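Local coordinates for protein methyltransferase (Thermus thermophilus, PDB 1WS6) that probably transfers methyl groups from S-adenosylmethionine, perhaps to ribosomal RNA as its RsmD-like relatives do, using a Rossmann-type fold, at residues S23-R26 with L27-A30; P118-A121 with M122-A126. All coordinates share one frame; numbering follows the deposited sequence.

Contact 1 of 2, residues S23-R26 with L27-A30; sequences SPVR and LRKA
Pro24 and Leu27 lie side by side where helix 25-38 begins, both pointing the same way, with Pro24 CG 3.3 Å from Leu27 CB in tight apolar packing. Leu27 has its CG anti to the backbone N (chi1 177°), which keeps CB and CG beside the proline ring and carries the two methyls away from it toward the sheet. Proline suits the N-cap position because a missing N-H costs nothing where no carbonyl lies one turn earlier to receive it, while its own carbonyl can still accept. Pro24 O takes an almost straight bond from Arg28 N (3.1 Å, 174° at the hydrogen) and a weak one from Leu27 N. The following bonds are Lys29 N to Val25 O and Ala30 N to Arg26 O, both 2.9 Å long.

Arg28 departs from this apolar side. Its CG is anti to the carbonyl carbon (chi1 -75°), and the chain bends at chi3 to bring the guanidinium edge to Val25 CG2, which lies in its plane, 3.6 Å from Arg28 NH2. The aliphatic part of the arginine is also used, for Ser23 OG lies 3.6 Å from Arg28 CG, although Ser23 is poorly ordered. Arg28 NH1 donates to the backbone O of Arg3 and forms a weak, long ion pair with Glu58. Replacing this arginine by alanine would probably leave the Arg3 carbonyl without its donor, Glu58 without a distant positive partner and Val25 CG2 without the guanidinium edge.

Leu27 reaches Leu166 of strand 164-170 and Tyr161 of strand 157-161, the latter also touched by Arg26 and Ala30. Arg28 and Lys29 meet Leu5 instead, so this first turn joins the antiparallel end of the central sheet to the N-terminal segment.

Contact 2 of 2, residues P118-A121 with M122-A126; sequences PPYA and MDLAA
Leu124 brings its CD1 methyl obliquely to the ring of Tyr120, 3.3 Å from Tyr120 CD2, while its other methyl, CD2, lies 3.7 Å from Pro119 O. Leucine suits this buried place because its two branches can serve different neighbours. With CG beside the backbone N (chi1 -50°), the fork opens toward the preceding Pro-Pro-Tyr segment. The selenomethionine Met122 crosses Pro119, its SE 3.5 Å from Pro119 CG; chi1 (-60°) and an extended chi2 bring SE to the ring, and the bend at chi3 (84°) turns CE away from it.

A type I beta turn from Pro119 to Met122 sets up these meetings. Met122 N donates to Pro119 O (2.9 Å), reversing the chain and bringing Met122 back beside Pro119 and Leu124 back against Tyr120. The proline rings restrict the backbone leading into the turn. Further on, Asp123 centres an inverse gamma turn, with a weak bond from Leu124 N to Met122 O. The Asp123 carboxylate forms an Asx motif: Asp123 OD2 accepts from Ala126 N at 3.2 Å, met from above the carboxylate plane, where the following helix starts. At the other end, Tyr120 OH forms weak hydrogen bonds with Gln146 and Asn164, which may limit the swing of the ring.

The sequence resembles only the Pro-Pro-Tyr part of motif IV of amino-methyltransferases; proximity to a substrate is inferred from such relatives. The loop connects strand 111-116 to helix 126-134. Pro118 and Met122 touch Leu127 of that helix, Tyr120 and Leu124 touch Pro148 of strand 141-148, and Phe49 meets both prolines and Met122.

Overall arrangement
Contact 1 opens helix 25-38 and contact 2 shapes the loop after strand 111-116; their centres are 19 Å apart and their nearest atoms about 6 Å, without touching. Asn164 connects them, since Pro24 of contact 1 packs on it and Tyr120 OH of contact 2 bonds weakly to its ND2. Contact 2 also borders the probable cofactor region. In the Rossmann-type arrangement the glycine-rich loop after strand 44-48 would bind S-adenosylmethionine, and Phe49 from this region meets the prolines of contact 2; Arg28 of contact 1 has only a weak, long ion pair with Glu58 on helix 54-61. By analogy with relatives, segment 118-121 may lie near the methyl-transfer site, though no bound ligand confirms it.

Contact 1 of 2, residues S23-R26 with L27-A30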
# COMPACT_ATOMS: atom_id res chain seq x y z
N SER A 23 1.75 11.56 -1.87
CA SER A 23 2.54 10.38 -2.25
C SER A 23 3.22 10.62 -3.59
O SER A 23 2.58 10.63 -4.64
CB SER A 23 1.63 9.14 -2.35
OG SER A 23 2.36 8.02 -2.85
N PRO A 24 4.55 10.79 -3.57
CA PRO A 24 5.39 11.05 -4.74
C PRO A 24 5.04 10.23 -5.98
O PRO A 24 4.95 9.00 -5.93
CB PRO A 24 6.80 10.76 -4.23
CG PRO A 24 6.57 9.81 -3.09
CD PRO A 24 5.37 10.40 -2.42
N VAL A 25 4.85 10.92 -7.10
CA VAL A 25 4.51 10.29 -8.36
C VAL A 25 5.60 9.40 -8.93
O VAL A 25 5.30 8.30 -9.40
CB VAL A 25 4.11 11.33 -9.42
CG1 VAL A 25 4.00 10.67 -10.78
CG2 VAL A 25 2.78 11.95 -9.06
N ARG A 26 6.86 9.83 -8.90
CA ARG A 26 7.88 8.95 -9.45
C ARG A 26 8.09 7.72 -8.58
O ARG A 26 8.56 6.68 -9.04
CB ARG A 26 9.20 9.69 -9.72
CG ARG A 26 9.71 10.60 -8.63
CD ARG A 26 10.76 11.57 -9.23
NE ARG A 26 11.87 10.88 -9.89
CZ ARG A 26 12.91 10.33 -9.25
NH1 ARG A 26 13.00 10.39 -7.93
NH2 ARG A 26 13.87 9.72 -9.94
N LEU A 27 7.70 7.84 -7.32
CA LEU A 27 7.78 6.75 -6.36
C LEU A 27 6.75 5.69 -6.80
O LEU A 27 7.11 4.56 -7.14
CB LEU A 27 7.43 7.28 -4.96
CG LEU A 27 7.35 6.42 -3.69
CD1 LEU A 27 6.32 5.30 -3.85
CD2 LEU A 27 8.71 5.88 -3.38
N ARG A 28 5.47 6.07 -6.79
CA ARG A 28 4.41 5.15 -7.19
C ARG A 28 4.67 4.56 -8.56
O ARG A 28 4.55 3.34 -8.75
CB ARG A 28 3.06 5.86 -7.23
CG ARG A 28 2.45 6.15 -5.87
CD ARG A 28 1.08 6.78 -6.03
NE ARG A 28 1.11 8.00 -6.85
CZ ARG A 28 0.15 8.33 -7.70
NH1 ARG A 28 -0.91 7.54 -7.84
NH2 ARG A 28 0.24 9.44 -8.42
N LYS A 29 5.02 5.42 -9.51
CA LYS A 29 5.30 4.97 -10.86
C LYS A 29 6.43 3.96 -10.89
O LYS A 29 6.38 2.99 -11.66
CB LYS A 29 5.66 6.15 -11.76
CG LYS A 29 5.95 5.75 -13.19
CD LYS A 29 6.24 6.96 -14.06
CE LYS A 29 6.27 6.57 -15.55
NZ LYS A 29 7.35 5.59 -15.87
N ALA A 30 7.46 4.16 -10.07
CA ALA A 30 8.59 3.23 -10.06
C ALA A 30 8.21 1.92 -9.39
O ALA A 30 8.50 0.84 -9.91
CB ALA A 30 9.80 3.85 -9.36

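Contact 2 of 2, residues P118-A121 with M122-A126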
# COMPACT_ATOMS: atom_id res chain seq x y z
N PRO A 118 2.83 4.32 6.24
CA PRO A 118 2.17 4.99 7.36
C PRO A 118 2.67 6.42 7.56
O PRO A 118 3.73 6.78 7.06
CB PRO A 118 2.52 4.09 8.54
CG PRO A 118 3.87 3.57 8.19
CD PRO A 118 3.79 3.31 6.71
N PRO A 119 1.89 7.25 8.26
CA PRO A 119 2.32 8.63 8.49
C PRO A 119 3.62 8.66 9.28
O PRO A 119 3.71 8.09 10.36
CB PRO A 119 1.14 9.24 9.23
CG PRO A 119 0.51 8.08 9.91
CD PRO A 119 0.57 7.01 8.86
N TYR A 120 4.62 9.33 8.72
CA TYR A 120 5.96 9.45 9.29
C TYR A 120 6.08 9.85 10.75
O TYR A 120 7.16 9.72 11.35
CB TYR A 120 6.78 10.41 8.42
CG TYR A 120 6.94 9.92 7.01
CD1 TYR A 120 7.50 10.72 6.02
CD2 TYR A 120 6.53 8.64 6.66
CE1 TYR A 120 7.66 10.24 4.72
CE2 TYR A 120 6.68 8.16 5.37
CZ TYR A 120 7.24 8.96 4.41
OH TYR A 120 7.39 8.46 3.13
N ALA A 121 4.99 10.33 11.34
CA ALA A 121 5.01 10.75 12.73
C ALA A 121 5.01 9.53 13.66
O ALA A 121 5.46 9.62 14.81
CB ALA A 121 3.81 11.65 13.03
N MSE A 122 4.50 8.41 13.17
CA MSE A 122 4.44 7.18 13.95
C MSE A 122 5.81 6.51 14.01
O MSE A 122 6.75 6.94 13.35
CB MSE A 122 3.42 6.23 13.35
CG MSE A 122 2.04 6.80 13.32
SE MSE A 122 0.80 5.66 12.43
CE MSE A 122 0.30 4.46 13.86
N ASP A 123 5.92 5.46 14.81
CA ASP A 123 7.17 4.74 14.95
C ASP A 123 7.33 3.80 13.76
O ASP A 123 7.06 2.60 13.85
CB ASP A 123 7.18 3.94 16.27
CG ASP A 123 8.52 3.26 16.55
OD1 ASP A 123 8.84 3.08 17.74
OD2 ASP A 123 9.24 2.90 15.60
N LEU A 124 7.77 4.35 12.63
CA LEU A 124 7.96 3.55 11.44
C LEU A 124 9.18 2.68 11.70
O LEU A 124 10.32 3.12 11.49
CB LEU A 124 8.24 4.42 10.22
CG LEU A 124 7.31 5.58 9.92
CD1 LEU A 124 7.61 6.09 8.51
CD2 LEU A 124 5.87 5.14 10.04
N ALA A 125 8.94 1.47 12.16
CA ALA A 125 10.01 0.53 12.46
C ALA A 125 9.31 -0.50 13.31
O ALA A 125 9.35 -1.70 13.02
CB ALA A 125 11.12 1.21 13.25
N ALA A 126 8.66 -0.03 14.37
CA ALA A 126 7.90 -0.94 15.21
C ALA A 126 6.75 -1.39 14.31
O ALA A 126 6.38 -2.56 14.31
CB ALA A 126 7.37 -0.20 16.44